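PDB 4XLG: structure-specific endonuclease subunit SLX1, which probably serves as the catalytic subunit of the SLX1-SLX4 endonuclease, cutting one strand of duplex DNA close to branch points during repair and recombination. Local coordinates for residues 200-212 against 288-300. The protein carries 1 engineered substitution. Residues are numbered along the deposited sequence; the frame is centred on the assembly and turned at random.
Sequences EKTKTLLLYKEKI and WCDVIYYSIKLNK
With CG beside the backbone N (chi1 -77°) and the chain extended, Lys-201 reaches across to Tyr-293, whose CG, anti to the backbone N, turns one ring face to it. NZ ends above the ring centre, 3.5 Å from the centroid of Tyr-293, as a cation-pi contact, and CE adds a CH-pi contact over the same face. Both polar ends are also hydrogen-bonded to Asp-9, NZ to its backbone O and the Tyr-293 hydroxyl to its carboxylate, which should hold ammonium and ring in place.

Tyr-294 illustrates knobs-into-holes packing: its ring enters the hole formed by Lys-201, Thr-204, Leu-205 and Tyr-208. Tyr-208 presents an edge to one face in a T-shaped pair, planes at 89° and CE2 3.6 Å from Tyr-294 CG, while Tyr-293 CD2 lies over the centre of the opposite face. Thr-204 CG2 makes a CH-pi contact over the face Tyr-208 meets, and Leu-205 CD2 sits at the ring edge, 3.7 Å from Tyr-294 CD1. Leu-205 and Leu-298 each help wall the other's hole, their side chains antiparallel, CD2 to CD2 at 3.9 Å.

Segment 200-212, near the C-terminal end of helix 176-213, crosses helix 288-299 at -64°, the segment axes 10.6 Å apart. Strand 239-241 borders this junction, Phe-241 stacking on Tyr-208, whose OH is hydrogen-bonded to the backbone O of zinc ligand Cys-242, while helix 253-260 packs against Ile-292 and Ser-295.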
loop_
_atom_site.group_PDB
_atom_site.type_symbol
_atom_site.label_atom_id
_atom_site.label_comp_id
_atom_site.label_asym_id
_atom_site.label_seq_id
_atom_site.Cartn_x
_atom_site.Cartn_y
_atom_site.Cartn_z
ATOM N N GLU B 200 15.362 6.509 2.066
ATOM C CA GLU B 200 14.609 7.671 1.620
ATOM C C GLU B 200 13.533 8.080 2.631
ATOM O O GLU B 200 13.351 9.270 2.871
ATOM C CB GLU B 200 13.940 7.420 0.262
ATOM C CG GLU B 200 14.967 7.367 -0.879
ATOM C CD GLU B 200 14.375 6.968 -2.242
ATOM O OE1 GLU B 200 13.316 6.277 -2.289
ATOM O OE2 GLU B 200 15.000 7.342 -3.264
ATOM N N LYS B 201 12.826 7.104 3.196
ATOM C CA LYS B 201 11.835 7.430 4.219
ATOM C C LYS B 201 12.539 8.013 5.446
ATOM O O LYS B 201 12.010 8.921 6.089
ATOM C CB LYS B 201 11.045 6.203 4.624
ATOM C CG LYS B 201 9.983 5.869 3.547
ATOM C CD LYS B 201 9.104 4.680 3.983
ATOM C CE LYS B 201 7.797 4.670 3.116
ATOM N NZ LYS B 201 6.774 3.807 3.780
ATOM N N THR B 202 13.690 7.442 5.797
ATOM C CA THR B 202 14.441 7.983 6.957
ATOM C C THR B 202 14.778 9.441 6.749
ATOM O O THR B 202 14.559 10.277 7.635
ATOM C CB THR B 202 15.738 7.158 7.223
ATOM O OG1 THR B 202 15.344 5.778 7.413
ATOM C CG2 THR B 202 16.457 7.660 8.449
ATOM N N LYS B 203 15.338 9.746 5.577
ATOM C CA LYS B 203 15.722 11.115 5.254
ATOM C C LYS B 203 14.510 12.069 5.290
ATOM O O LYS B 203 14.587 13.179 5.865
ATOM C CB LYS B 203 16.404 11.154 3.878
ATOM C CG LYS B 203 16.806 12.576 3.413
ATOM C CD LYS B 203 17.229 12.550 1.936
ATOM C CE LYS B 203 17.601 13.930 1.413
ATOM N NZ LYS B 203 18.908 14.434 1.930
ATOM N N THR B 204 13.411 11.655 4.665
ATOM C CA THR B 204 12.225 12.499 4.616
ATOM C C THR B 204 11.611 12.724 6.011
ATOM O O THR B 204 11.222 13.837 6.342
ATOM C CB THR B 204 11.186 11.897 3.644
ATOM O OG1 THR B 204 11.835 11.753 2.372
ATOM C CG2 THR B 204 9.962 12.822 3.472
ATOM N N LEU B 205 11.553 11.681 6.833
ATOM C CA LEU B 205 11.077 11.833 8.225
ATOM C C LEU B 205 11.905 12.877 8.942
ATOM O O LEU B 205 11.362 13.738 9.610
ATOM C CB LEU B 205 11.154 10.504 8.999
ATOM C CG LEU B 205 10.050 9.507 8.683
ATOM C CD1 LEU B 205 10.527 8.059 8.919
ATOM C CD2 LEU B 205 8.818 9.852 9.575
ATOM N N LEU B 206 13.230 12.799 8.806
ATOM C CA LEU B 206 14.107 13.761 9.477
ATOM C C LEU B 206 13.809 15.193 9.031
ATOM O O LEU B 206 13.750 16.116 9.844
ATOM C CB LEU B 206 15.577 13.414 9.194
ATOM C CG LEU B 206 16.162 12.184 9.889
ATOM C CD1 LEU B 206 17.622 11.916 9.460
ATOM C CD2 LEU B 206 16.063 12.342 11.401
ATOM N N LEU B 207 13.609 15.392 7.730
ATOM C CA LEU B 207 13.294 16.736 7.224
ATOM C C LEU B 207 11.945 17.275 7.724
ATOM O O LEU B 207 11.860 18.464 8.107
ATOM C CB LEU B 207 13.309 16.740 5.689
ATOM C CG LEU B 207 14.676 16.619 5.014
ATOM C CD1 LEU B 207 14.528 16.272 3.520
ATOM C CD2 LEU B 207 15.448 17.934 5.188
ATOM N N TYR B 208 10.903 16.436 7.743
ATOM C CA TYR B 208 9.614 16.869 8.325
ATOM C C TYR B 208 9.714 17.178 9.833
ATOM O O TYR B 208 9.142 18.149 10.330
ATOM C CB TYR B 208 8.541 15.801 8.116
ATOM C CG TYR B 208 8.157 15.601 6.673
ATOM C CD1 TYR B 208 8.316 16.621 5.725
ATOM C CD2 TYR B 208 7.569 14.386 6.258
ATOM C CE1 TYR B 208 7.931 16.407 4.370
ATOM C CE2 TYR B 208 7.204 14.188 4.939
ATOM C CZ TYR B 208 7.355 15.175 4.019
ATOM O OH TYR B 208 6.956 14.895 2.716
ATOM N N LYS B 209 10.418 16.319 10.552
ATOM C CA LYS B 209 10.607 16.508 11.988
ATOM C C LYS B 209 11.263 17.851 12.264
ATOM O O LYS B 209 10.891 18.553 13.226
ATOM C CB LYS B 209 11.449 15.353 12.586
ATOM C CG LYS B 209 11.783 15.576 14.083
ATOM C CD LYS B 209 12.586 14.417 14.682
ATOM C CE LYS B 209 12.966 14.705 16.148
ATOM N NZ LYS B 209 11.809 15.340 16.878
ATOM N N GLU B 210 12.242 18.220 11.433
ATOM C CA GLU B 210 12.873 19.525 11.589
ATOM C C GLU B 210 11.873 20.655 11.390
ATOM O O GLU B 210 11.930 21.658 12.089
ATOM C CB GLU B 210 14.052 19.689 10.618
ATOM N N LYS B 211 10.954 20.505 10.435
ATOM C CA LYS B 211 9.932 21.522 10.225
ATOM C C LYS B 211 9.077 21.670 11.473
ATOM O O LYS B 211 8.766 22.766 11.859
ATOM C CB LYS B 211 9.027 21.190 9.023
ATOM C CG LYS B 211 9.733 21.267 7.681
ATOM C CD LYS B 211 8.804 20.743 6.587
ATOM C CE LYS B 211 9.531 20.506 5.273
ATOM N NZ LYS B 211 9.513 21.756 4.501
ATOM N N ILE B 212 8.693 20.557 12.086
ATOM C CA ILE B 212 7.838 20.603 13.275
ATOM C C ILE B 212 8.610 21.255 14.429
ATOM O O ILE B 212 8.147 22.220 15.040
ATOM C CB ILE B 212 7.382 19.192 13.704
ATOM C CG1 ILE B 212 6.496 18.571 12.634
ATOM C CG2 ILE B 212 6.557 19.249 14.981
ATOM C CD1 ILE B 212 6.276 17.073 12.869
ATOM N N TRP B 288 -2.233 9.895 -0.694
ATOM C CA TRP B 288 -2.756 10.017 0.670
ATOM C C TRP B 288 -2.080 9.011 1.612
ATOM O O TRP B 288 -1.799 9.313 2.768
ATOM C CB TRP B 288 -4.279 9.823 0.677
ATOM C CG TRP B 288 -4.912 10.083 2.039
ATOM C CD1 TRP B 288 -5.503 9.154 2.848
ATOM C CD2 TRP B 288 -5.001 11.336 2.721
ATOM N NE1 TRP B 288 -5.979 9.755 4.002
ATOM C CE2 TRP B 288 -5.693 11.099 3.943
ATOM C CE3 TRP B 288 -4.617 12.643 2.400
ATOM C CZ2 TRP B 288 -5.980 12.112 4.858
ATOM C CZ3 TRP B 288 -4.875 13.671 3.327
ATOM C CH2 TRP B 288 -5.558 13.400 4.545
ATOM N N CYS B 289 -1.782 7.819 1.100
ATOM C CA CYS B 289 -1.093 6.805 1.934
ATOM C C CYS B 289 0.303 7.264 2.446
ATOM O O CYS B 289 0.689 6.996 3.606
ATOM C CB CYS B 289 -0.946 5.489 1.107
ATOM S SG CYS B 289 -0.305 4.109 2.126
ATOM N N ASP B 290 1.055 7.958 1.597
ATOM C CA ASP B 290 2.339 8.507 2.009
ATOM C C ASP B 290 2.128 9.639 3.034
ATOM O O ASP B 290 2.887 9.757 3.980
ATOM C CB ASP B 290 3.137 9.055 0.825
ATOM C CG ASP B 290 3.779 7.959 -0.013
ATOM O OD1 ASP B 290 3.842 6.788 0.429
ATOM O OD2 ASP B 290 4.200 8.265 -1.135
ATOM N N VAL B 291 1.106 10.473 2.810
ATOM C CA VAL B 291 0.794 11.530 3.775
ATOM C C VAL B 291 0.535 10.926 5.156
ATOM O O VAL B 291 1.073 11.394 6.184
ATOM C CB VAL B 291 -0.440 12.364 3.306
ATOM C CG1 VAL B 291 -0.825 13.394 4.375
ATOM C CG2 VAL B 291 -0.090 13.086 2.005
ATOM N N ILE B 292 -0.255 9.852 5.190
ATOM C CA ILE B 292 -0.547 9.192 6.451
ATOM C C ILE B 292 0.673 8.513 7.048
ATOM O O ILE B 292 0.882 8.517 8.293
ATOM C CB ILE B 292 -1.654 8.135 6.250
ATOM C CG1 ILE B 292 -2.988 8.830 5.780
ATOM C CG2 ILE B 292 -1.927 7.402 7.562
ATOM C CD1 ILE B 292 -3.511 9.998 6.752
ATOM N N TYR B 293 1.479 7.908 6.177
ATOM C CA TYR B 293 2.710 7.251 6.653
ATOM C C TYR B 293 3.542 8.230 7.498
ATOM O O TYR B 293 3.876 7.955 8.650
ATOM C CB TYR B 293 3.572 6.726 5.503
ATOM C CG TYR B 293 4.949 6.285 5.992
ATOM C CD1 TYR B 293 5.120 5.031 6.615
ATOM C CD2 TYR B 293 6.051 7.153 5.892
ATOM C CE1 TYR B 293 6.393 4.645 7.148
ATOM C CE2 TYR B 293 7.325 6.788 6.407
ATOM C CZ TYR B 293 7.472 5.529 7.030
ATOM O OH TYR B 293 8.669 5.164 7.504
ATOM N N TYR B 294 3.813 9.401 6.945
ATOM C CA TYR B 294 4.671 10.309 7.688
ATOM C C TYR B 294 3.930 10.910 8.894
ATOM O O TYR B 294 4.528 11.136 9.953
ATOM C CB TYR B 294 5.178 11.415 6.767
ATOM C CG TYR B 294 6.185 10.878 5.768
ATOM C CD1 TYR B 294 7.469 10.500 6.188
ATOM C CD2 TYR B 294 5.843 10.723 4.427
ATOM C CE1 TYR B 294 8.404 9.970 5.282
ATOM C CE2 TYR B 294 6.767 10.213 3.503
ATOM C CZ TYR B 294 8.030 9.809 3.939
ATOM O OH TYR B 294 8.969 9.328 3.042
ATOM N N SER B 295 2.640 11.174 8.705
ATOM C CA SER B 295 1.834 11.792 9.739
ATOM C C SER B 295 1.859 10.967 11.010
ATOM O O SER B 295 2.163 11.457 12.103
ATOM C CB SER B 295 0.368 11.975 9.248
ATOM O OG SER B 295 -0.289 12.801 10.199
ATOM N N ILE B 296 1.556 9.697 10.873
ATOM C CA ILE B 296 1.483 8.832 12.043
ATOM C C ILE B 296 2.852 8.532 12.613
ATOM O O ILE B 296 3.050 8.585 13.827
ATOM C CB ILE B 296 0.771 7.508 11.688
ATOM C CG1 ILE B 296 -0.686 7.786 11.330
ATOM C CG2 ILE B 296 0.905 6.494 12.826
ATOM C CD1 ILE B 296 -1.371 6.503 10.886
ATOM N N LYS B 297 3.846 8.308 11.750
ATOM C CA LYS B 297 5.159 7.957 12.293
ATOM C C LYS B 297 5.813 9.130 13.027
ATOM O O LYS B 297 6.543 8.939 14.014
ATOM C CB LYS B 297 6.070 7.467 11.171
ATOM C CG LYS B 297 7.349 6.830 11.739
ATOM C CD LYS B 297 7.945 5.972 10.660
ATOM C CE LYS B 297 9.191 5.279 11.174
ATOM N NZ LYS B 297 8.940 4.463 12.389
ATOM N N LEU B 298 5.581 10.345 12.537
ATOM C CA LEU B 298 6.132 11.500 13.249
ATOM C C LEU B 298 5.512 11.599 14.638
ATOM O O LEU B 298 6.183 11.938 15.598
ATOM C CB LEU B 298 5.901 12.789 12.460
ATOM C CG LEU B 298 6.800 12.876 11.210
ATOM C CD1 LEU B 298 6.210 13.883 10.211
ATOM C CD2 LEU B 298 8.257 13.218 11.543
ATOM N N ASN B 299 4.221 11.321 14.731
ATOM C CA ASN B 299 3.527 11.441 16.011
ATOM C C ASN B 299 3.988 10.358 16.970
ATOM O O ASN B 299 4.070 10.583 18.160
ATOM C CB ASN B 299 2.010 11.365 15.785
ATOM C CG ASN B 299 1.219 11.522 17.085
ATOM O OD1 ASN B 299 0.444 10.645 17.465
ATOM N ND2 ASN B 299 1.441 12.622 17.777
ATOM N N LYS B 300 4.257 9.165 16.436
ATOM C CA LYS B 300 4.925 8.092 17.178
ATOM C C LYS B 300 6.435 8.235 17.036
ATOM O O LYS B 300 7.094 8.774 17.927
ATOM C CB LYS B 300 4.484 6.707 16.676
#